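Local structure of sulfate transporter/antisigma-factor antagonist STAS (Planctomyces limnophilus, 3T6O) at residues T10-Q14 with V15-S19; A42-A46 with Q47-V51; L68-R71 with G72-I76; E95-Q98 with V99-I102. The protein is a STAS-domain protein that probably acts as an anti-sigma-factor antagonist. One frame throughout, in Å; residues are numbered along the deposited sequence.

Contact 1. Residues T10-Q14 with V15-S19; sequences THEAQ and VTVIS
Thr-10 and Val-17 face each other as an antiparallel hydrogen-bonded pair: Val-17 N reaches Thr-10 O at 2.7 Å, almost straight at 178°, and Thr-10 N returns the bond to Val-17 O at 2.9 Å. Nearer the turn, Glu-12 N gives to Val-15 O at 2.9 Å, while Val-15 N meets Glu-12 O at 3.0 Å from well above the carbonyl plane, bent by the tight type I' turn from Glu-12 to Val-15. Ala-13 and Gln-14, both with positive phi, form the two-residue loop of this beta hairpin. Beside Val-17, Thr-10 OG1 sits between its own N and carbonyl carbon (chi1 47°). There it donates to the anti lone pair of Glu-12 OE2 at 2.9 Å and accepts a hydrogen bond from a water that also donates to Val-17 O and meets Ser-19 OG. The same Glu-12 oxygen forms a salt bridge with Lys-112, so a hydroxyl and an ammonium share it. Val-17 CG2 lies 3.9 Å from Glu-12 OE2, the two side chains crossing at a slant. On the reverse face His-11 and Thr-16 run side by side, His-11 CE1 3.6 Å from Thr-16 OG1. Helix 112-118 packs on the Glu-12, Val-15 and Val-17 face through Leu-116 and Lys-112; strand 15-19 pairs on its other edge with strand 50-54, which leaves strand 8-12 outermost in this chain's sheet.

Contact 2. Residues A42-A46 with Q47-V51; sequences AMQGA and QPRKV
Arg-49 lies alongside Gln-44, both side chains pointing the same way, with the amide and guanidinium planes turned 67° apart. The guanidinium presents its NH1 to the backbone: Arg-49 NH1 donates to Met-43 O at 3.0 Å, with 153° at the hydrogen. The bond lies in the carbonyl plane of Met-43, though the oxygen sits slightly out of the guanidinium plane. A bend at chi3 (-82°) folds the chain over the loop, bringing Arg-49 CD to 3.3 Å from Met-43 O, while Arg-49 CG rests 3.5 Å from Gly-45 O. Gln-44 OE1 stands at the guanidinium edge, 3.6 Å from Arg-49 NH1; a water donates to this amide oxygen and is only weakly held by the arginine. On its NE side the guanidinium forms a salt bridge with Asp-79. Were Arg-49 replaced by alanine, Met-43 O would lose this donor and Asp-79 its cation, and the loop round Gly-45 would probably be less firmly held to the start of the strand. Deeper in, selenomethionine Met-43 crosses Val-51 at about a right angle, its CE 3.8 Å from Val-51 CG1. Gly-45 has a positive phi at which a side chain would run into the preceding carbonyl O, and a cis peptide bond precedes Pro-48, where the chain reverses. This is the helix-to-strand connection of an alpha/beta fold, in which the loop after helix 29-41 turns into strand 50-54 of the STAS sheet.

Contact 3. Residues L68-R71 with G72-I76; sequences LLVR and GWKRI
Arg-75 runs back along the helix over Arg-71, one turn earlier, and its length can be followed against a single carbonyl. Arg-75 CB starts 3.9 Å from Arg-71 O, CG and CD draw gradually closer to that oxygen, and the chain stays extended as far as NE. There chi4 (80°) turns the guanidinium back, and Arg-75 NH1 donates to Arg-71 O at 3.1 Å. The oxygen lies in the guanidinium plane at its edge, but the donor stands above the carbonyl plane, 48° out of it. Since the ordinary helical bond from Arg-75 N to Arg-71 O is weak, the side chain adds a second grip on this carbonyl. At the far end, Arg-75 NH2 comes within 4.1 Å of Arg-71 NH2, the two guanidinium planes 78° apart. Both arginines form salt bridges with Glu-95 of the second subunit, so they gather round one carboxylate. With an alanine here, that glutamate would probably keep only Arg-71 of the pair, and Arg-71 O would be left with its weak backbone bond. Elsewhere on the helix Lys-74 stretches across Val-70, its CE 3.5 Å from Val-70 CG1, before its NZ pairs with Glu-104 of the third subunit. Val-70 CG1 also lies 4.3 Å from Trp-73 CE3. The helix thus lines up cations whose carboxylate partners belong to other chains: its charge is likely to be balanced across subunit interfaces, while Val-70 and Trp-73 pack against Ile-102.

Contact 4. Residues E95-Q98 with V99-I102; sequences EVLQ and VTHI
A type I beta turn from Leu-97 to Thr-100 lies at the C-terminal part of helix 91-97, and Val-99 and Thr-100 fold back on the carbonyls of Glu-95, Val-96 and Leu-97. Val-99 N donates to Val-96 O at 3.0 Å, and Thr-100 N to Leu-97 O at 3.1 Å. Both donors stand more than 50° above the carbonyl planes, as suits a chain tightening into a turn. The side chains crowd the same oxygens: Val-99 CG2 lies 3.4 Å from Val-96 O and 3.7 Å from Glu-95 O. Thr-100 CG2, placed between its own N and carbonyl carbon because OG1 is anti to the N (chi1 -168°), comes to 3.1 Å from Leu-97 O. A methyl group rather than the hydroxyl therefore faces that carbonyl. The fifth subunit also packs here: Val-96 and Val-99 each lie on their own counterparts, Glu-95 and Gln-98 hydrogen-bond to Ser-63 of that subunit, and Glu-95 also to its Ser-64. Within the chain, Thr-100 rests on Ile-66 and Ile-102 on Val-70 and Trp-73, so the loop leaving helix 91-97 is laid against helix 63-76 on its way to strand 108-109.

How the contacts relate
The four contacts follow one another along the chain, none nested in or crossing another, and each joins directly consecutive segments. Contact 1 closes the N-terminal hairpin; contact 2 turns the loop after helix 29-41 into strand 50-54. These two meet edge to edge in the sheet, where Thr-16 N probably hydrogen-bonds to Lys-50 O. Contact 3, within helix 63-76, closes no loop but packs against contact 2, with Gly-72 and Ile-76 beside Met-43. Contact 4 closes the turn after helix 91-97 and reaches contact 3 through Ile-102. Contacts 1 and 4 lie on opposite sides of the chain's centre, about 24 Å apart between centres; contacts 3 and 4 both touch the third subunit.

Contact 1. Residues T10-Q14 with V15-S19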
loop_
_atom_site.group_PDB
_atom_site.type_symbol
_atom_site.label_atom_id
_atom_site.label_comp_id
_atom_site.label_asym_id
_atom_site.label_seq_id
_atom_site.Cartn_x
_atom_site.Cartn_y
_atom_site.Cartn_z
ATOM N N THR A 10 14.450 -20.572 -12.879
ATOM C CA THR A 10 14.988 -21.283 -14.064
ATOM C C THR A 10 14.563 -20.546 -15.339
ATOM O O THR A 10 13.620 -19.741 -15.342
ATOM C CB THR A 10 14.506 -22.721 -14.106
ATOM O OG1 THR A 10 13.101 -22.728 -13.871
ATOM C CG2 THR A 10 15.221 -23.639 -13.039
ATOM N N HIS A 11 15.331 -20.735 -16.393
ATOM C CA HIS A 11 15.014 -20.173 -17.676
ATOM C C HIS A 11 14.613 -21.306 -18.575
ATOM O O HIS A 11 15.410 -22.182 -18.847
ATOM C CB HIS A 11 16.250 -19.509 -18.231
ATOM C CG HIS A 11 16.609 -18.243 -17.533
ATOM N ND1 HIS A 11 15.823 -17.117 -17.596
ATOM C CD2 HIS A 11 17.660 -17.931 -16.743
ATOM C CE1 HIS A 11 16.371 -16.163 -16.861
ATOM N NE2 HIS A 11 17.501 -16.624 -16.355
ATOM N N GLU A 12 13.374 -21.292 -19.028
ATOM C CA GLU A 12 12.832 -22.380 -19.806
ATOM C C GLU A 12 12.069 -21.769 -20.968
ATOM O O GLU A 12 11.120 -21.026 -20.769
ATOM C CB GLU A 12 11.927 -23.241 -18.911
ATOM C CG GLU A 12 12.637 -23.763 -17.674
ATOM C CD GLU A 12 11.779 -24.744 -16.843
ATOM O OE1 GLU A 12 11.101 -25.607 -17.451
ATOM O OE2 GLU A 12 11.815 -24.661 -15.594
ATOM N N ALA A 13 12.510 -22.041 -22.177
ATOM C CA ALA A 13 11.802 -21.584 -23.382
ATOM C C ALA A 13 11.486 -20.056 -23.357
ATOM O O ALA A 13 10.381 -19.620 -23.690
ATOM C CB ALA A 13 10.507 -22.391 -23.535
ATOM N N GLN A 14 12.468 -19.259 -22.959
ATOM C CA GLN A 14 12.350 -17.786 -22.950
ATOM C C GLN A 14 11.444 -17.231 -21.899
ATOM O O GLN A 14 11.088 -16.067 -21.940
ATOM C CB GLN A 14 11.999 -17.211 -24.322
ATOM C CG GLN A 14 12.995 -17.687 -25.317
ATOM C CD GLN A 14 13.037 -16.884 -26.580
ATOM O OE1 GLN A 14 13.337 -15.696 -26.577
ATOM N NE2 GLN A 14 12.783 -17.533 -27.663
ATOM N N VAL A 15 11.135 -18.069 -20.922
ATOM C CA VAL A 15 10.320 -17.695 -19.806
ATOM C C VAL A 15 11.153 -17.881 -18.544
ATOM O O VAL A 15 11.906 -18.847 -18.446
ATOM C CB VAL A 15 9.033 -18.567 -19.748
ATOM C CG1 VAL A 15 8.227 -18.287 -18.450
ATOM C CG2 VAL A 15 8.178 -18.334 -21.026
ATOM N N THR A 16 11.054 -16.924 -17.616
ATOM C CA THR A 16 11.704 -17.026 -16.339
ATOM C C THR A 16 10.704 -17.708 -15.443
ATOM O O THR A 16 9.604 -17.163 -15.204
ATOM C CB THR A 16 12.042 -15.631 -15.758
ATOM O OG1 THR A 16 12.993 -14.956 -16.596
ATOM C CG2 THR A 16 12.614 -15.758 -14.335
ATOM N N VAL A 17 11.064 -18.866 -14.937
ATOM C CA VAL A 17 10.134 -19.671 -14.197
ATOM C C VAL A 17 10.536 -19.565 -12.752
ATOM O O VAL A 17 11.681 -19.801 -12.418
ATOM C CB VAL A 17 10.157 -21.174 -14.640
ATOM C CG1 VAL A 17 9.188 -21.999 -13.789
ATOM C CG2 VAL A 17 9.790 -21.351 -16.153
ATOM N N ILE A 18 9.599 -19.180 -11.892
ATOM C CA ILE A 18 9.818 -19.150 -10.440
ATOM C C ILE A 18 9.119 -20.346 -9.780
ATOM O O ILE A 18 7.901 -20.541 -9.970
ATOM C CB ILE A 18 9.188 -17.883 -9.827
ATOM C CG1 ILE A 18 9.649 -16.631 -10.573
ATOM C CG2 ILE A 18 9.316 -17.868 -8.261
ATOM C CD1 ILE A 18 11.071 -16.309 -10.531
ATOM N N SER A 19 9.870 -21.155 -9.044
ATOM C CA SER A 19 9.313 -22.329 -8.382
ATOM C C SER A 19 9.690 -22.319 -6.903
ATOM O O SER A 19 10.680 -21.665 -6.497
ATOM C CB SER A 19 9.895 -23.621 -9.006
ATOM O OG SER A 19 9.981 -23.569 -10.428
HETATM O O HOH W 1 12.024 -22.554 -11.444
#

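Contact 2. Residues A42-A46 with Q47-V51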
loop_
_atom_site.group_PDB
_atom_site.type_symbol
_atom_site.label_atom_id
_atom_site.label_comp_id
_atom_site.label_asym_id
_atom_site.label_seq_id
_atom_site.Cartn_x
_atom_site.Cartn_y
_atom_site.Cartn_z
ATOM N N ALA A 42 14.831 -11.391 -10.386
ATOM C CA ALA A 42 14.473 -12.212 -11.546
ATOM C C ALA A 42 13.493 -11.503 -12.515
ATOM O O ALA A 42 13.135 -12.056 -13.530
ATOM C CB ALA A 42 13.852 -13.543 -11.089
HETATM N N MSE A 43 13.048 -10.290 -12.206
HETATM C CA MSE A 43 12.082 -9.626 -13.057
HETATM C C MSE A 43 12.726 -8.780 -14.156
HETATM O O MSE A 43 12.071 -7.935 -14.747
HETATM C CB MSE A 43 11.195 -8.717 -12.201
HETATM C CG MSE A 43 10.273 -9.442 -11.212
HETATM SE SE MSE A 43 9.025 -10.688 -11.946
HETATM C CE MSE A 43 9.916 -12.368 -11.478
ATOM N N GLN A 44 14.019 -8.907 -14.394
ATOM C CA GLN A 44 14.662 -8.090 -15.426
ATOM C C GLN A 44 14.825 -8.949 -16.704
ATOM O O GLN A 44 14.237 -10.002 -16.809
ATOM C CB GLN A 44 15.924 -7.463 -14.843
ATOM C CG GLN A 44 15.562 -6.394 -13.667
ATOM C CD GLN A 44 14.580 -5.249 -14.143
ATOM O OE1 GLN A 44 13.512 -4.972 -13.521
ATOM N NE2 GLN A 44 14.933 -4.620 -15.276
ATOM N N GLY A 45 15.487 -8.495 -17.732
ATOM C CA GLY A 45 15.490 -9.312 -18.954
ATOM C C GLY A 45 15.104 -8.494 -20.152
ATOM O O GLY A 45 14.399 -7.506 -20.032
ATOM N N ALA A 46 15.581 -8.906 -21.318
ATOM C CA ALA A 46 15.234 -8.235 -22.551
ATOM C C ALA A 46 13.738 -8.330 -22.776
ATOM O O ALA A 46 13.132 -9.363 -22.504
ATOM C CB ALA A 46 15.998 -8.851 -23.757
ATOM N N GLN A 47 13.161 -7.205 -23.193
ATOM C CA GLN A 47 11.794 -7.089 -23.749
ATOM C C GLN A 47 11.566 -8.076 -24.899
ATOM O O GLN A 47 12.448 -8.261 -25.723
ATOM C CB GLN A 47 11.588 -5.663 -24.315
ATOM C CG GLN A 47 10.982 -4.571 -23.365
ATOM C CD GLN A 47 11.750 -4.320 -22.067
ATOM O OE1 GLN A 47 12.141 -5.261 -21.368
ATOM N NE2 GLN A 47 11.902 -3.049 -21.706
ATOM N N PRO A 48 10.409 -8.763 -24.938
ATOM C CA PRO A 48 9.327 -8.854 -23.954
ATOM C C PRO A 48 9.688 -9.855 -22.845
ATOM O O PRO A 48 10.170 -10.935 -23.121
ATOM C CB PRO A 48 8.179 -9.416 -24.791
ATOM C CG PRO A 48 8.874 -10.375 -25.718
ATOM C CD PRO A 48 10.244 -9.776 -25.995
ATOM N N ARG A 49 9.441 -9.489 -21.598
ATOM C CA ARG A 49 9.713 -10.368 -20.483
ATOM C C ARG A 49 8.502 -11.225 -20.229
ATOM O O ARG A 49 7.372 -10.718 -20.142
ATOM C CB ARG A 49 9.994 -9.565 -19.219
ATOM C CG ARG A 49 11.365 -8.949 -19.182
ATOM C CD ARG A 49 11.531 -7.920 -18.041
ATOM N NE ARG A 49 10.980 -6.655 -18.442
ATOM C CZ ARG A 49 11.011 -5.548 -17.712
ATOM N NH1 ARG A 49 11.567 -5.539 -16.505
ATOM N NH2 ARG A 49 10.480 -4.451 -18.216
ATOM N N LYS A 50 8.756 -12.508 -20.027
ATOM C CA LYS A 50 7.734 -13.473 -19.767
ATOM C C LYS A 50 8.126 -14.204 -18.478
ATOM O O LYS A 50 9.268 -14.703 -18.359
ATOM C CB LYS A 50 7.651 -14.432 -20.964
ATOM C CG LYS A 50 7.025 -13.797 -22.200
ATOM C CD LYS A 50 7.062 -14.694 -23.400
ATOM C CE LYS A 50 6.319 -14.045 -24.554
ATOM N NZ LYS A 50 6.184 -14.916 -25.755
ATOM N N VAL A 51 7.192 -14.249 -17.530
ATOM C CA VAL A 51 7.413 -14.775 -16.203
ATOM C C VAL A 51 6.260 -15.738 -15.850
ATOM O O VAL A 51 5.097 -15.427 -16.075
ATOM C CB VAL A 51 7.534 -13.594 -15.146
ATOM C CG1 VAL A 51 7.438 -14.150 -13.720
ATOM C CG2 VAL A 51 8.834 -12.845 -15.336
HETATM O O HOH W 2 11.352 -2.801 -14.453
#

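Contact 3. Residues L68-R71 with G72-I76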
loop_
_atom_site.group_PDB
_atom_site.type_symbol
_atom_site.label_atom_id
_atom_site.label_comp_id
_atom_site.label_asym_id
_atom_site.label_seq_id
_atom_site.Cartn_x
_atom_site.Cartn_y
_atom_site.Cartn_z
ATOM N N LEU A 68 3.650 -9.265 -3.071
ATOM C CA LEU A 68 4.950 -9.480 -3.764
ATOM C C LEU A 68 4.770 -9.719 -5.249
ATOM O O LEU A 68 5.474 -9.145 -6.063
ATOM C CB LEU A 68 5.713 -10.659 -3.184
ATOM C CG LEU A 68 7.140 -10.906 -3.750
ATOM C CD1 LEU A 68 8.058 -9.673 -3.628
ATOM C CD2 LEU A 68 7.733 -12.090 -3.022
ATOM N N LEU A 69 3.838 -10.600 -5.606
ATOM C CA LEU A 69 3.591 -10.927 -7.014
ATOM C C LEU A 69 3.255 -9.656 -7.840
ATOM O O LEU A 69 3.728 -9.475 -8.990
ATOM C CB LEU A 69 2.513 -11.984 -7.127
ATOM C CG LEU A 69 2.747 -13.467 -6.712
ATOM C CD1 LEU A 69 1.564 -14.348 -7.132
ATOM C CD2 LEU A 69 3.998 -14.038 -7.278
ATOM N N VAL A 70 2.505 -8.750 -7.214
ATOM C CA VAL A 70 2.075 -7.495 -7.846
ATOM C C VAL A 70 3.311 -6.622 -8.083
ATOM O O VAL A 70 3.428 -5.987 -9.114
ATOM C CB VAL A 70 0.979 -6.807 -7.014
ATOM C CG1 VAL A 70 0.744 -5.361 -7.427
ATOM C CG2 VAL A 70 -0.385 -7.623 -7.095
ATOM N N ARG A 71 4.255 -6.644 -7.152
ATOM C CA ARG A 71 5.507 -5.906 -7.337
ATOM C C ARG A 71 6.290 -6.431 -8.512
ATOM O O ARG A 71 6.898 -5.654 -9.258
ATOM C CB ARG A 71 6.390 -5.919 -6.081
ATOM C CG ARG A 71 5.778 -5.248 -4.896
ATOM C CD ARG A 71 6.641 -5.450 -3.645
ATOM N NE ARG A 71 7.868 -4.715 -3.769
ATOM C CZ ARG A 71 8.955 -4.869 -3.015
ATOM N NH1 ARG A 71 8.991 -5.787 -2.056
ATOM N NH2 ARG A 71 10.009 -4.074 -3.221
ATOM N N GLY A 72 6.322 -7.740 -8.657
ATOM C CA GLY A 72 6.989 -8.379 -9.791
ATOM C C GLY A 72 6.273 -7.999 -11.070
ATOM O O GLY A 72 6.885 -7.551 -12.035
ATOM N N TRP A 73 4.962 -8.149 -11.060
ATOM C CA TRP A 73 4.177 -7.846 -12.245
ATOM C C TRP A 73 4.350 -6.402 -12.714
ATOM O O TRP A 73 4.468 -6.166 -13.915
ATOM C CB TRP A 73 2.698 -8.217 -12.007
ATOM C CG TRP A 73 1.750 -7.657 -13.021
ATOM C CD1 TRP A 73 1.578 -8.054 -14.321
ATOM C CD2 TRP A 73 0.841 -6.598 -12.799
ATOM N NE1 TRP A 73 0.610 -7.297 -14.922
ATOM C CE2 TRP A 73 0.153 -6.375 -14.015
ATOM C CE3 TRP A 73 0.578 -5.770 -11.705
ATOM C CZ2 TRP A 73 -0.799 -5.371 -14.157
ATOM C CZ3 TRP A 73 -0.382 -4.766 -11.840
ATOM C CH2 TRP A 73 -1.064 -4.582 -13.055
ATOM N N LYS A 74 4.382 -5.432 -11.769
ATOM C CA LYS A 74 4.545 -4.011 -12.129
ATOM C C LYS A 74 5.889 -3.741 -12.827
ATOM O O LYS A 74 6.019 -2.810 -13.643
ATOM C CB LYS A 74 4.428 -3.104 -10.880
ATOM C CG LYS A 74 3.023 -2.994 -10.323
ATOM C CD LYS A 74 2.928 -2.023 -9.154
ATOM C CE LYS A 74 1.541 -2.125 -8.513
ATOM N NZ LYS A 74 1.287 -1.304 -7.290
ATOM N N ARG A 75 6.887 -4.533 -12.481
ATOM C CA ARG A 75 8.184 -4.407 -13.107
ATOM C C ARG A 75 8.164 -4.878 -14.550
ATOM O O ARG A 75 8.898 -4.344 -15.373
ATOM C CB ARG A 75 9.274 -5.155 -12.312
ATOM C CG ARG A 75 9.803 -4.309 -11.162
ATOM C CD ARG A 75 10.347 -5.153 -10.063
ATOM N NE ARG A 75 10.974 -4.364 -9.011
ATOM C CZ ARG A 75 10.303 -3.741 -8.044
ATOM N NH1 ARG A 75 8.986 -3.812 -7.987
ATOM N NH2 ARG A 75 10.955 -3.086 -7.122
ATOM N N ILE A 76 7.352 -5.866 -14.871
ATOM C CA ILE A 76 7.350 -6.334 -16.249
ATOM C C ILE A 76 6.157 -5.863 -17.107
ATOM O O ILE A 76 6.227 -5.942 -18.323
ATOM C CB ILE A 76 7.523 -7.840 -16.309
ATOM C CG1 ILE A 76 6.239 -8.552 -16.094
ATOM C CG2 ILE A 76 8.619 -8.401 -15.278
ATOM C CD1 ILE A 76 6.437 -9.985 -16.359
#

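Contact 4. Residues E95-Q98 with V99-I102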
loop_
_atom_site.group_PDB
_atom_site.type_symbol
_atom_site.label_atom_id
_atom_site.label_comp_id
_atom_site.label_asym_id
_atom_site.label_seq_id
_atom_site.Cartn_x
_atom_site.Cartn_y
_atom_site.Cartn_z
ATOM N N GLU A 95 -9.040 -20.353 -4.524
ATOM C CA GLU A 95 -10.116 -19.727 -3.712
ATOM C C GLU A 95 -9.635 -18.411 -3.115
ATOM O O GLU A 95 -10.408 -17.440 -3.001
ATOM C CB GLU A 95 -10.573 -20.652 -2.579
ATOM C CG GLU A 95 -11.866 -21.471 -2.874
ATOM C CD GLU A 95 -13.124 -20.970 -2.116
ATOM O OE1 GLU A 95 -13.803 -20.018 -2.578
ATOM O OE2 GLU A 95 -13.474 -21.550 -1.060
ATOM N N VAL A 96 -8.346 -18.369 -2.772
ATOM C CA VAL A 96 -7.769 -17.174 -2.223
ATOM C C VAL A 96 -7.570 -16.165 -3.354
ATOM O O VAL A 96 -7.905 -15.010 -3.208
ATOM C CB VAL A 96 -6.479 -17.453 -1.511
ATOM C CG1 VAL A 96 -5.819 -16.130 -1.068
ATOM C CG2 VAL A 96 -6.693 -18.387 -0.334
ATOM N N LEU A 97 -7.055 -16.604 -4.491
ATOM C CA LEU A 97 -6.966 -15.715 -5.650
ATOM C C LEU A 97 -8.292 -15.116 -6.081
ATOM O O LEU A 97 -8.332 -14.025 -6.631
ATOM C CB LEU A 97 -6.336 -16.453 -6.848
ATOM C CG LEU A 97 -4.814 -16.644 -6.698
ATOM C CD1 LEU A 97 -4.267 -17.500 -7.754
ATOM C CD2 LEU A 97 -4.098 -15.305 -6.687
ATOM N N GLN A 98 -9.370 -15.852 -5.905
ATOM C CA GLN A 98 -10.695 -15.364 -6.253
ATOM C C GLN A 98 -11.130 -14.145 -5.398
ATOM O O GLN A 98 -12.077 -13.473 -5.763
ATOM C CB GLN A 98 -11.739 -16.491 -6.133
ATOM C CG GLN A 98 -11.708 -17.495 -7.289
ATOM C CD GLN A 98 -12.554 -18.731 -7.056
ATOM O OE1 GLN A 98 -12.570 -19.645 -7.894
ATOM N NE2 GLN A 98 -13.271 -18.774 -5.934
ATOM N N VAL A 99 -10.442 -13.885 -4.286
ATOM C CA VAL A 99 -10.736 -12.712 -3.414
ATOM C C VAL A 99 -10.209 -11.445 -4.077
ATOM O O VAL A 99 -10.757 -10.377 -3.900
ATOM C CB VAL A 99 -10.084 -12.893 -2.023
ATOM C CG1 VAL A 99 -10.293 -11.660 -1.123
ATOM C CG2 VAL A 99 -10.644 -14.125 -1.371
ATOM N N THR A 100 -9.128 -11.581 -4.850
ATOM C CA THR A 100 -8.490 -10.430 -5.477
ATOM C C THR A 100 -8.848 -10.366 -6.930
ATOM O O THR A 100 -9.188 -11.365 -7.546
ATOM C CB THR A 100 -6.961 -10.496 -5.409
ATOM O OG1 THR A 100 -6.421 -9.209 -5.781
ATOM C CG2 THR A 100 -6.435 -11.580 -6.318
ATOM N N HIS A 101 -8.710 -9.197 -7.518
ATOM C CA HIS A 101 -9.130 -9.069 -8.899
ATOM C C HIS A 101 -7.931 -9.012 -9.819
ATOM O O HIS A 101 -8.093 -9.182 -11.018
ATOM C CB HIS A 101 -9.969 -7.819 -9.039
ATOM C CG HIS A 101 -11.183 -7.823 -8.168
ATOM N ND1 HIS A 101 -12.343 -8.479 -8.531
ATOM C CD2 HIS A 101 -11.430 -7.239 -6.971
ATOM C CE1 HIS A 101 -13.247 -8.312 -7.586
ATOM N NE2 HIS A 101 -12.724 -7.556 -6.633
ATOM N N ILE A 102 -6.739 -8.782 -9.265
ATOM C CA ILE A 102 -5.550 -8.568 -10.094
ATOM C C ILE A 102 -5.167 -9.791 -10.999
ATOM O O ILE A 102 -4.694 -9.621 -12.119
ATOM C CB ILE A 102 -4.307 -8.101 -9.268
ATOM C CG1 ILE A 102 -3.198 -7.643 -10.195
ATOM C CG2 ILE A 102 -3.776 -9.152 -8.356
ATOM C CD1 ILE A 102 -3.639 -6.511 -11.135
#